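Local coordinates for nitrite oxidoreductase subunit A (Kuenenia stuttgartiensis, PDB 7B04), which belongs to the molybdopterin oxidoreductase family and carries a molybdenum atom, an iron/sulfur cluster and two MD1 molecules, at residues 628-636 against 869-877; 856-866 against 886-897. All blocks are in the same frame, centred on the assembly; numbering follows the deposited sequence.

Contact 1 of 2, residues 628-636 against 869-877; sequences TPKYGRKVF and RPDDYGIPE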
loop_
_atom_site.group_PDB
_atom_site.type_symbol
_atom_site.label_atom_id
_atom_site.label_comp_id
_atom_site.label_asym_id
_atom_site.label_seq_id
_atom_site.Cartn_x
_atom_site.Cartn_y
_atom_site.Cartn_z
ATOM N N THR B 628 21.254 4.860 -40.487
ATOM C CA THR B 628 20.208 4.786 -41.482
ATOM C C THR B 628 20.769 4.361 -42.828
ATOM O O THR B 628 21.891 4.740 -43.186
ATOM C CB THR B 628 19.522 6.138 -41.646
ATOM O OG1 THR B 628 19.888 7.001 -40.563
ATOM C CG2 THR B 628 18.094 5.937 -41.650
ATOM N N PRO B 629 20.051 3.518 -43.572
ATOM C CA PRO B 629 20.521 3.254 -44.937
ATOM C C PRO B 629 20.294 4.411 -45.894
ATOM O O PRO B 629 21.104 4.607 -46.806
ATOM C CB PRO B 629 19.711 2.024 -45.351
ATOM C CG PRO B 629 18.459 2.119 -44.564
ATOM C CD PRO B 629 18.848 2.716 -43.234
ATOM N N LYS B 630 19.294 5.267 -45.647
ATOM C CA LYS B 630 19.009 6.347 -46.594
ATOM C C LYS B 630 19.951 7.535 -46.417
ATOM O O LYS B 630 20.439 8.100 -47.404
ATOM C CB LYS B 630 17.552 6.805 -46.476
ATOM C CG LYS B 630 17.059 7.603 -47.689
ATOM C CD LYS B 630 15.669 8.193 -47.446
ATOM C CE LYS B 630 14.551 7.316 -47.981
ATOM N NZ LYS B 630 13.266 8.074 -48.091
ATOM N N TYR B 631 20.196 7.949 -45.179
ATOM C CA TYR B 631 21.062 9.088 -44.907
ATOM C C TYR B 631 22.138 8.709 -43.906
ATOM O O TYR B 631 22.406 9.431 -42.941
ATOM C CB TYR B 631 20.319 10.290 -44.345
ATOM C CG TYR B 631 18.932 10.557 -44.876
ATOM C CD1 TYR B 631 18.717 11.545 -45.827
ATOM C CD2 TYR B 631 17.831 9.869 -44.384
ATOM C CE1 TYR B 631 17.454 11.816 -46.296
ATOM C CE2 TYR B 631 16.568 10.134 -44.845
ATOM C CZ TYR B 631 16.381 11.108 -45.804
ATOM O OH TYR B 631 15.109 11.365 -46.262
ATOM N N GLY B 632 22.802 7.582 -44.157
ATOM C CA GLY B 632 23.835 7.047 -43.283
ATOM C C GLY B 632 23.614 7.208 -41.790
ATOM O O GLY B 632 22.492 7.064 -41.299
ATOM N N ARG B 633 24.680 7.518 -41.057
ATOM C CA ARG B 633 24.589 7.722 -39.615
ATOM C C ARG B 633 23.901 9.048 -39.319
ATOM O O ARG B 633 24.457 10.119 -39.582
ATOM C CB ARG B 633 25.981 7.676 -38.993
ATOM C CG ARG B 633 26.019 7.950 -37.498
ATOM C CD ARG B 633 26.537 9.351 -37.204
ATOM N NE ARG B 633 26.645 9.613 -35.773
ATOM C CZ ARG B 633 27.690 9.267 -35.027
ATOM N NH1 ARG B 633 28.722 8.642 -35.576
ATOM N NH2 ARG B 633 27.703 9.547 -33.730
ATOM N N LYS B 634 22.686 8.981 -38.781
ATOM C CA LYS B 634 21.918 10.158 -38.403
ATOM C C LYS B 634 21.693 10.153 -36.897
ATOM O O LYS B 634 21.401 9.106 -36.309
ATOM C CB LYS B 634 20.572 10.204 -39.133
ATOM C CG LYS B 634 19.707 11.403 -38.771
ATOM C CD LYS B 634 18.448 11.459 -39.621
ATOM C CE LYS B 634 17.500 12.543 -39.131
ATOM N NZ LYS B 634 18.075 13.908 -39.289
ATOM N N VAL B 635 21.834 11.317 -36.272
ATOM C CA VAL B 635 21.578 11.466 -34.843
ATOM C C VAL B 635 20.222 12.147 -34.685
ATOM O O VAL B 635 19.971 13.211 -35.265
ATOM C CB VAL B 635 22.720 12.218 -34.126
ATOM C CG1 VAL B 635 24.066 11.638 -34.533
ATOM C CG2 VAL B 635 22.701 13.729 -34.373
ATOM N N PHE B 636 19.317 11.490 -33.967
ATOM C CA PHE B 636 17.979 12.017 -33.741
ATOM C C PHE B 636 17.874 12.778 -32.432
ATOM O O PHE B 636 16.830 13.376 -32.158
ATOM C CB PHE B 636 16.957 10.878 -33.757
ATOM C CG PHE B 636 16.704 10.312 -35.124
ATOM C CD1 PHE B 636 15.764 10.885 -35.964
ATOM C CD2 PHE B 636 17.414 9.214 -35.574
ATOM C CE1 PHE B 636 15.534 10.366 -37.218
ATOM C CE2 PHE B 636 17.185 8.699 -36.831
ATOM C CZ PHE B 636 16.247 9.271 -37.653
ATOM N N ARG B 869 3.009 13.111 -44.078
ATOM C CA ARG B 869 4.062 12.777 -45.037
ATOM C C ARG B 869 5.348 12.492 -44.278
ATOM O O ARG B 869 6.281 13.304 -44.274
ATOM C CB ARG B 869 4.263 13.902 -46.053
ATOM C CG ARG B 869 3.034 14.755 -46.282
ATOM C CD ARG B 869 2.977 15.274 -47.704
ATOM N NE ARG B 869 1.800 16.107 -47.925
ATOM C CZ ARG B 869 1.850 17.378 -48.305
ATOM N NH1 ARG B 869 3.022 17.966 -48.506
ATOM N NH2 ARG B 869 0.728 18.064 -48.481
ATOM N N PRO B 870 5.432 11.341 -43.624
ATOM C CA PRO B 870 6.606 11.037 -42.811
ATOM C C PRO B 870 7.757 10.543 -43.668
ATOM O O PRO B 870 7.631 10.282 -44.867
ATOM C CB PRO B 870 6.112 9.929 -41.882
ATOM C CG PRO B 870 5.097 9.216 -42.691
ATOM C CD PRO B 870 4.422 10.270 -43.543
ATOM N N ASP B 871 8.928 10.423 -43.049
ATOM C CA ASP B 871 10.093 9.862 -43.775
ATOM C C ASP B 871 10.354 8.520 -43.114
ATOM O O ASP B 871 10.425 8.505 -41.920
ATOM C CB ASP B 871 11.306 10.795 -43.765
ATOM C CG ASP B 871 12.577 10.176 -44.318
ATOM O OD1 ASP B 871 12.585 8.987 -44.527
ATOM O OD2 ASP B 871 13.546 10.896 -44.522
ATOM N N ASP B 872 10.453 7.448 -43.889
ATOM C CA ASP B 872 10.635 6.099 -43.309
ATOM C C ASP B 872 12.098 5.840 -42.971
ATOM O O ASP B 872 12.353 4.866 -42.301
ATOM C CB ASP B 872 10.062 5.044 -44.249
ATOM C CG ASP B 872 10.959 4.753 -45.427
ATOM O OD1 ASP B 872 11.880 5.507 -45.638
ATOM O OD2 ASP B 872 10.720 3.774 -46.114
ATOM N N TYR B 873 12.997 6.673 -43.497
ATOM C CA TYR B 873 14.480 6.606 -43.379
ATOM C C TYR B 873 15.019 5.373 -44.093
ATOM O O TYR B 873 16.075 4.910 -43.737
ATOM C CB TYR B 873 14.963 6.689 -41.935
ATOM C CG TYR B 873 14.505 7.914 -41.200
ATOM C CD1 TYR B 873 15.284 9.047 -41.162
ATOM C CD2 TYR B 873 13.288 7.948 -40.559
ATOM C CE1 TYR B 873 14.870 10.182 -40.499
ATOM C CE2 TYR B 873 12.855 9.076 -39.898
ATOM C CZ TYR B 873 13.652 10.194 -39.865
ATOM O OH TYR B 873 13.251 11.311 -39.213
ATOM N N GLY B 874 14.312 4.888 -45.104
ATOM C CA GLY B 874 14.751 3.702 -45.848
ATOM C C GLY B 874 14.965 2.536 -44.920
ATOM O O GLY B 874 15.953 1.835 -45.096
ATOM N N ILE B 875 14.067 2.334 -43.964
ATOM C CA ILE B 875 14.275 1.220 -43.045
ATOM C C ILE B 875 13.246 0.143 -43.375
ATOM O O ILE B 875 12.042 0.442 -43.394
ATOM C CB ILE B 875 14.162 1.668 -41.581
ATOM C CG1 ILE B 875 15.362 2.543 -41.210
ATOM C CG2 ILE B 875 14.060 0.469 -40.655
ATOM C CD1 ILE B 875 15.226 3.229 -39.879
ATOM N N PRO B 876 13.661 -1.090 -43.646
ATOM C CA PRO B 876 12.703 -2.115 -44.062
ATOM C C PRO B 876 11.782 -2.523 -42.926
ATOM O O PRO B 876 12.062 -2.312 -41.744
ATOM C CB PRO B 876 13.599 -3.282 -44.489
ATOM C CG PRO B 876 14.829 -3.115 -43.661
ATOM C CD PRO B 876 15.028 -1.626 -43.523
ATOM N N GLU B 877 10.652 -3.115 -43.312
ATOM C CA GLU B 877 9.682 -3.566 -42.327
ATOM C C GLU B 877 10.148 -4.827 -41.610
ATOM O O GLU B 877 9.514 -5.234 -40.630
ATOM C CB GLU B 877 8.323 -3.786 -42.996
ATOM C CG GLU B 877 7.724 -2.506 -43.577
ATOM C CD GLU B 877 6.355 -2.712 -44.203
ATOM O OE1 GLU B 877 5.885 -3.867 -44.253
ATOM O OE2 GLU B 877 5.748 -1.712 -44.646
#
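The Y873 ring takes the edge of F636 on one face and lies against the carboxylate of D871 on the other, with D871 CG over the ring centre. F636 and Y873 form a T-shaped pair, centroids 4.8 Å apart and planes at 78°. K634 reaches the same tyrosine along its aliphatic chain, K634 CE being 3.8 Å from Y873 CE1. The Y631 ring has K630 CG over one face, and D871 OD2 sits at its edge. The Y631 hydroxyl donates to D871 OD2; this bond is modelled very short, so its length is doubtful. The other oxygen, D871 OD1, accepts from Y873 N at 2.6 Å, met on its anti side and 35° out of the carboxylate plane, an Asx turn. D872 OD1 makes a second Asx turn with G874 N. K630 NZ forms long salt bridges to both acids, 3.7 Å to D871 OD1 and 3.8 Å to D872 OD1. The contact thus sets the turn of the 625-627/633-635 hairpin on the loop before helix 882-887. Accepting from a backbone amide, with a lysine at long range, D871 probably stays ionised.

Contact 2 of 2, residues 856-866 against 886-897; sequences YLPNAIVSTNP and TVRNIKKSWEET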
loop_
_atom_site.group_PDB
_atom_site.type_symbol
_atom_site.label_atom_id
_atom_site.label_comp_id
_atom_site.label_asym_id
_atom_site.label_seq_id
_atom_site.Cartn_x
_atom_site.Cartn_y
_atom_site.Cartn_z
ATOM N N TYR B 856 1.115 -6.143 -34.274
ATOM C CA TYR B 856 1.303 -5.755 -35.665
ATOM C C TYR B 856 2.670 -5.091 -35.855
ATOM O O TYR B 856 3.529 -5.124 -34.966
ATOM C CB TYR B 856 0.134 -4.883 -36.122
ATOM C CG TYR B 856 -1.204 -5.497 -35.773
ATOM C CD1 TYR B 856 -1.904 -5.084 -34.648
ATOM C CD2 TYR B 856 -1.749 -6.519 -36.546
ATOM C CE1 TYR B 856 -3.120 -5.650 -34.317
ATOM C CE2 TYR B 856 -2.964 -7.093 -36.219
ATOM C CZ TYR B 856 -3.645 -6.653 -35.100
ATOM O OH TYR B 856 -4.856 -7.208 -34.754
ATOM N N LEU B 857 2.872 -4.507 -37.037
ATOM C CA LEU B 857 4.142 -3.884 -37.382
ATOM C C LEU B 857 4.545 -2.850 -36.332
ATOM O O LEU B 857 3.747 -1.960 -36.005
ATOM C CB LEU B 857 4.048 -3.205 -38.748
ATOM C CG LEU B 857 5.364 -2.676 -39.324
ATOM C CD1 LEU B 857 6.237 -3.827 -39.794
ATOM C CD2 LEU B 857 5.119 -1.677 -40.449
ATOM N N PRO B 858 5.757 -2.936 -35.787
ATOM C CA PRO B 858 6.183 -1.977 -34.761
ATOM C C PRO B 858 6.238 -0.556 -35.302
ATOM O O PRO B 858 6.762 -0.307 -36.391
ATOM C CB PRO B 858 7.575 -2.483 -34.367
ATOM C CG PRO B 858 7.572 -3.929 -34.735
ATOM C CD PRO B 858 6.742 -4.012 -35.979
ATOM N N ASN B 859 5.678 0.376 -34.530
ATOM C CA ASN B 859 5.790 1.808 -34.800
ATOM C C ASN B 859 5.160 2.194 -36.136
ATOM O O ASN B 859 5.623 3.119 -36.808
ATOM C CB ASN B 859 7.248 2.271 -34.738
ATOM C CG ASN B 859 7.375 3.728 -34.360
ATOM O OD1 ASN B 859 6.375 4.416 -34.167
ATOM N ND2 ASN B 859 8.607 4.208 -34.247
ATOM N N ALA B 860 4.099 1.498 -36.531
ATOM C CA ALA B 860 3.418 1.817 -37.778
ATOM C C ALA B 860 2.427 2.952 -37.564
ATOM O O ALA B 860 1.772 3.037 -36.522
ATOM C CB ALA B 860 2.700 0.584 -38.325
ATOM N N ILE B 861 2.315 3.824 -38.563
ATOM C CA ILE B 861 1.385 4.946 -38.516
ATOM C C ILE B 861 0.097 4.514 -39.203
ATOM O O ILE B 861 0.071 4.305 -40.418
ATOM C CB ILE B 861 1.974 6.197 -39.179
ATOM C CG1 ILE B 861 3.301 6.575 -38.521
ATOM C CG2 ILE B 861 0.984 7.352 -39.102
ATOM C CD1 ILE B 861 4.070 7.645 -39.261
ATOM N N VAL B 862 -0.975 4.386 -38.426
ATOM C CA VAL B 862 -2.260 3.925 -38.939
ATOM C C VAL B 862 -3.026 5.159 -39.405
ATOM O O VAL B 862 -3.680 5.838 -38.611
ATOM C CB VAL B 862 -3.035 3.125 -37.891
ATOM C CG1 VAL B 862 -4.446 2.836 -38.376
ATOM C CG2 VAL B 862 -2.307 1.826 -37.577
ATOM N N SER B 863 -2.942 5.446 -40.703
ATOM C CA SER B 863 -3.667 6.555 -41.312
ATOM C C SER B 863 -3.509 6.476 -42.823
ATOM O O SER B 863 -2.563 5.872 -43.336
ATOM C CB SER B 863 -3.171 7.913 -40.799
ATOM O OG SER B 863 -3.888 8.977 -41.402
ATOM N N THR B 864 -4.466 7.083 -43.529
ATOM C CA THR B 864 -4.376 7.289 -44.970
ATOM C C THR B 864 -4.361 8.768 -45.326
ATOM O O THR B 864 -4.459 9.113 -46.510
ATOM C CB THR B 864 -5.532 6.599 -45.702
ATOM O OG1 THR B 864 -6.779 7.156 -45.269
ATOM C CG2 THR B 864 -5.524 5.113 -45.429
ATOM N N ASN B 865 -4.261 9.642 -44.333
ATOM C CA ASN B 865 -4.264 11.079 -44.554
ATOM C C ASN B 865 -3.137 11.468 -45.503
ATOM O O ASN B 865 -1.963 11.207 -45.197
ATOM C CB ASN B 865 -4.109 11.805 -43.218
ATOM C CG ASN B 865 -4.378 13.295 -43.321
ATOM O OD1 ASN B 865 -4.683 13.813 -44.395
ATOM N ND2 ASN B 865 -4.265 13.993 -42.197
ATOM N N PRO B 866 -3.436 12.081 -46.653
ATOM C CA PRO B 866 -2.357 12.548 -47.537
ATOM C C PRO B 866 -1.579 13.715 -46.960
ATOM O O PRO B 866 -0.566 14.116 -47.548
ATOM C CB PRO B 866 -3.101 12.955 -48.814
ATOM C CG PRO B 866 -4.478 13.298 -48.347
ATOM C CD PRO B 866 -4.771 12.358 -47.211
ATOM N N THR B 886 12.667 2.228 -33.677
ATOM C CA THR B 886 12.368 3.489 -33.012
ATOM C C THR B 886 12.031 4.594 -34.006
ATOM O O THR B 886 11.199 5.461 -33.713
ATOM C CB THR B 886 13.557 3.903 -32.142
ATOM O OG1 THR B 886 13.838 2.872 -31.187
ATOM C CG2 THR B 886 13.260 5.193 -31.411
ATOM N N VAL B 887 12.647 4.576 -35.189
ATOM C CA VAL B 887 12.553 5.684 -36.127
ATOM C C VAL B 887 11.861 5.295 -37.430
ATOM O O VAL B 887 11.808 6.104 -38.357
ATOM C CB VAL B 887 13.942 6.291 -36.409
ATOM C CG1 VAL B 887 14.504 6.935 -35.150
ATOM C CG2 VAL B 887 14.890 5.228 -36.929
ATOM N N ARG B 888 11.324 4.081 -37.528
ATOM C CA ARG B 888 10.609 3.681 -38.741
ATOM C C ARG B 888 9.242 4.355 -38.751
ATOM O O ARG B 888 8.300 3.890 -38.105
ATOM C CB ARG B 888 10.473 2.165 -38.830
ATOM C CG ARG B 888 10.010 1.708 -40.208
ATOM C CD ARG B 888 9.405 0.312 -40.220
ATOM N NE ARG B 888 10.333 -0.728 -39.791
ATOM C CZ ARG B 888 10.086 -1.586 -38.807
ATOM N NH1 ARG B 888 8.938 -1.527 -38.145
ATOM N NH2 ARG B 888 10.984 -2.505 -38.486
ATOM N N ASN B 889 9.132 5.461 -39.491
ATOM C CA ASN B 889 7.885 6.217 -39.601
ATOM C C ASN B 889 7.233 5.893 -40.943
ATOM O O ASN B 889 7.381 6.611 -41.931
ATOM C CB ASN B 889 8.156 7.711 -39.450
ATOM C CG ASN B 889 8.711 8.068 -38.086
ATOM O OD1 ASN B 889 8.225 7.589 -37.062
ATOM N ND2 ASN B 889 9.739 8.909 -38.065
ATOM N N ILE B 890 6.496 4.786 -40.970
ATOM C CA ILE B 890 5.823 4.312 -42.176
ATOM C C ILE B 890 4.321 4.490 -42.004
ATOM O O ILE B 890 3.729 3.970 -41.048
ATOM C CB ILE B 890 6.174 2.850 -42.488
ATOM C CG1 ILE B 890 7.594 2.760 -43.047
ATOM C CG2 ILE B 890 5.177 2.260 -43.472
ATOM C CD1 ILE B 890 8.037 1.355 -43.368
ATOM N N LYS B 891 3.707 5.223 -42.928
ATOM C CA LYS B 891 2.260 5.373 -42.940
ATOM C C LYS B 891 1.621 4.152 -43.593
ATOM O O LYS B 891 2.117 3.637 -44.599
ATOM C CB LYS B 891 1.863 6.646 -43.688
ATOM C CG LYS B 891 0.372 6.927 -43.722
ATOM C CD LYS B 891 0.084 8.321 -44.260
ATOM C CE LYS B 891 0.371 8.413 -45.752
ATOM N NZ LYS B 891 0.017 9.750 -46.308
ATOM N N LYS B 892 0.518 3.687 -43.008
ATOM C CA LYS B 892 -0.150 2.480 -43.473
ATOM C C LYS B 892 -1.602 2.524 -43.022
ATOM O O LYS B 892 -1.898 3.004 -41.927
ATOM C CB LYS B 892 0.550 1.223 -42.942
ATOM C CG LYS B 892 0.165 -0.060 -43.660
ATOM C CD LYS B 892 0.971 -1.242 -43.140
ATOM C CE LYS B 892 2.426 -1.161 -43.576
ATOM N NZ LYS B 892 2.588 -1.404 -45.036
ATOM N N SER B 893 -2.501 2.023 -43.864
ATOM C CA SER B 893 -3.914 2.027 -43.510
ATOM C C SER B 893 -4.204 0.970 -42.451
ATOM O O SER B 893 -3.447 0.015 -42.267
ATOM C CB SER B 893 -4.782 1.773 -44.743
ATOM O OG SER B 893 -4.716 0.415 -45.143
ATOM N N TRP B 894 -5.326 1.156 -41.748
ATOM C CA TRP B 894 -5.668 0.221 -40.677
ATOM C C TRP B 894 -5.942 -1.170 -41.227
ATOM O O TRP B 894 -5.577 -2.175 -40.608
ATOM C CB TRP B 894 -6.862 0.716 -39.865
ATOM C CG TRP B 894 -7.384 -0.356 -38.942
ATOM C CD1 TRP B 894 -8.643 -0.880 -38.931
ATOM C CD2 TRP B 894 -6.656 -1.043 -37.905
ATOM N NE1 TRP B 894 -8.748 -1.839 -37.954
ATOM C CE2 TRP B 894 -7.544 -1.958 -37.310
ATOM C CE3 TRP B 894 -5.345 -0.967 -37.421
ATOM C CZ2 TRP B 894 -7.169 -2.792 -36.255
ATOM C CZ3 TRP B 894 -4.973 -1.803 -36.373
ATOM C CH2 TRP B 894 -5.881 -2.701 -35.804
ATOM N N GLU B 895 -6.573 -1.249 -42.397
ATOM C CA GLU B 895 -6.884 -2.548 -42.988
ATOM C C GLU B 895 -5.610 -3.275 -43.391
ATOM O O GLU B 895 -5.499 -4.494 -43.228
ATOM C CB GLU B 895 -7.804 -2.347 -44.196
ATOM C CG GLU B 895 -8.105 -3.591 -45.027
ATOM C CD GLU B 895 -8.582 -4.760 -44.195
ATOM O OE1 GLU B 895 -9.604 -4.607 -43.494
ATOM O OE2 GLU B 895 -7.943 -5.832 -44.249
ATOM N N GLU B 896 -4.621 -2.530 -43.889
ATOM C CA GLU B 896 -3.331 -3.126 -44.241
ATOM C C GLU B 896 -2.525 -3.485 -42.996
ATOM O O GLU B 896 -1.768 -4.462 -43.003
ATOM C CB GLU B 896 -2.539 -2.185 -45.144
ATOM N N THR B 897 -2.651 -2.694 -41.924
ATOM C CA THR B 897 -1.879 -2.967 -40.713
ATOM C C THR B 897 -2.319 -4.262 -40.040
ATOM O O THR B 897 -1.490 -4.950 -39.431
ATOM C CB THR B 897 -1.975 -1.811 -39.726
ATOM O OG1 THR B 897 -3.303 -1.290 -39.734
ATOM C CG2 THR B 897 -1.001 -0.701 -40.104
#
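K891 NZ is held by two carbonyl oxygens: N865 O at 2.7 Å, approached from above the carbonyl plane (38° out of it), and I868 O just beyond the segment. A bend in the lysine chain (chi3 71°) turns the ammonium toward N865 after its CG has passed S863 O. N865 closes an ST turn, S863 OG accepting from N865 N. Between the two backbones, I861 N donates to I890 O at 2.9 Å, I861 O accepts from K892 N, and S863 N donates to K892 O. These bonds pair strands 860-862 and 890-892 in parallel, I861 level with K891 and V862 with K892. The strands belong to a beta-alpha-beta unit whose crossover carries helix 882-887; strand 860-862 is the middle one of three, with 847-848 antiparallel along its other edge. I861 and K891 project from one face of this small sheet, V862 and K892 from the other. V862 runs side by side with W894: CG1, anti to the backbone N, meets W894 CB at 3.5 Å, while V862 CG2 lies 3.8 Å from T897 CG2. S893 is the N-cap of helix 894-897, its OG accepting from E896 N at 3.2 Å, and its CB packs 3.5 Å from T864 CG2. From the far end of the first segment, Y856 offers a ring face to the edge of W894 in a T-shaped pair, planes at 76° and centroids 5.9 Å apart; W894 also touches S496 and M500 of helix 494-501.

Contact 2 is the more deeply buried, most of its touching residues being shielded, whereas contact 1 is partly exposed. Their chemistry follows: strand-to-strand backbone bonds and apolar packing dominate contact 2, while contact 1 combines aromatic packing around Y873 with side-chain acids and a lysine, and has no backbone bond between its segments. Both depend on the connection between strands 860-862 and 890-892: contact 2 pairs those strands, and contact 1 ties their intervening loop to a hairpin over 230 residues earlier. The two touch directly, with centres about 15 Å apart. E877 forms a salt bridge with K892, P876 O probably accepts from R888 NE, and Y873 packs on V887.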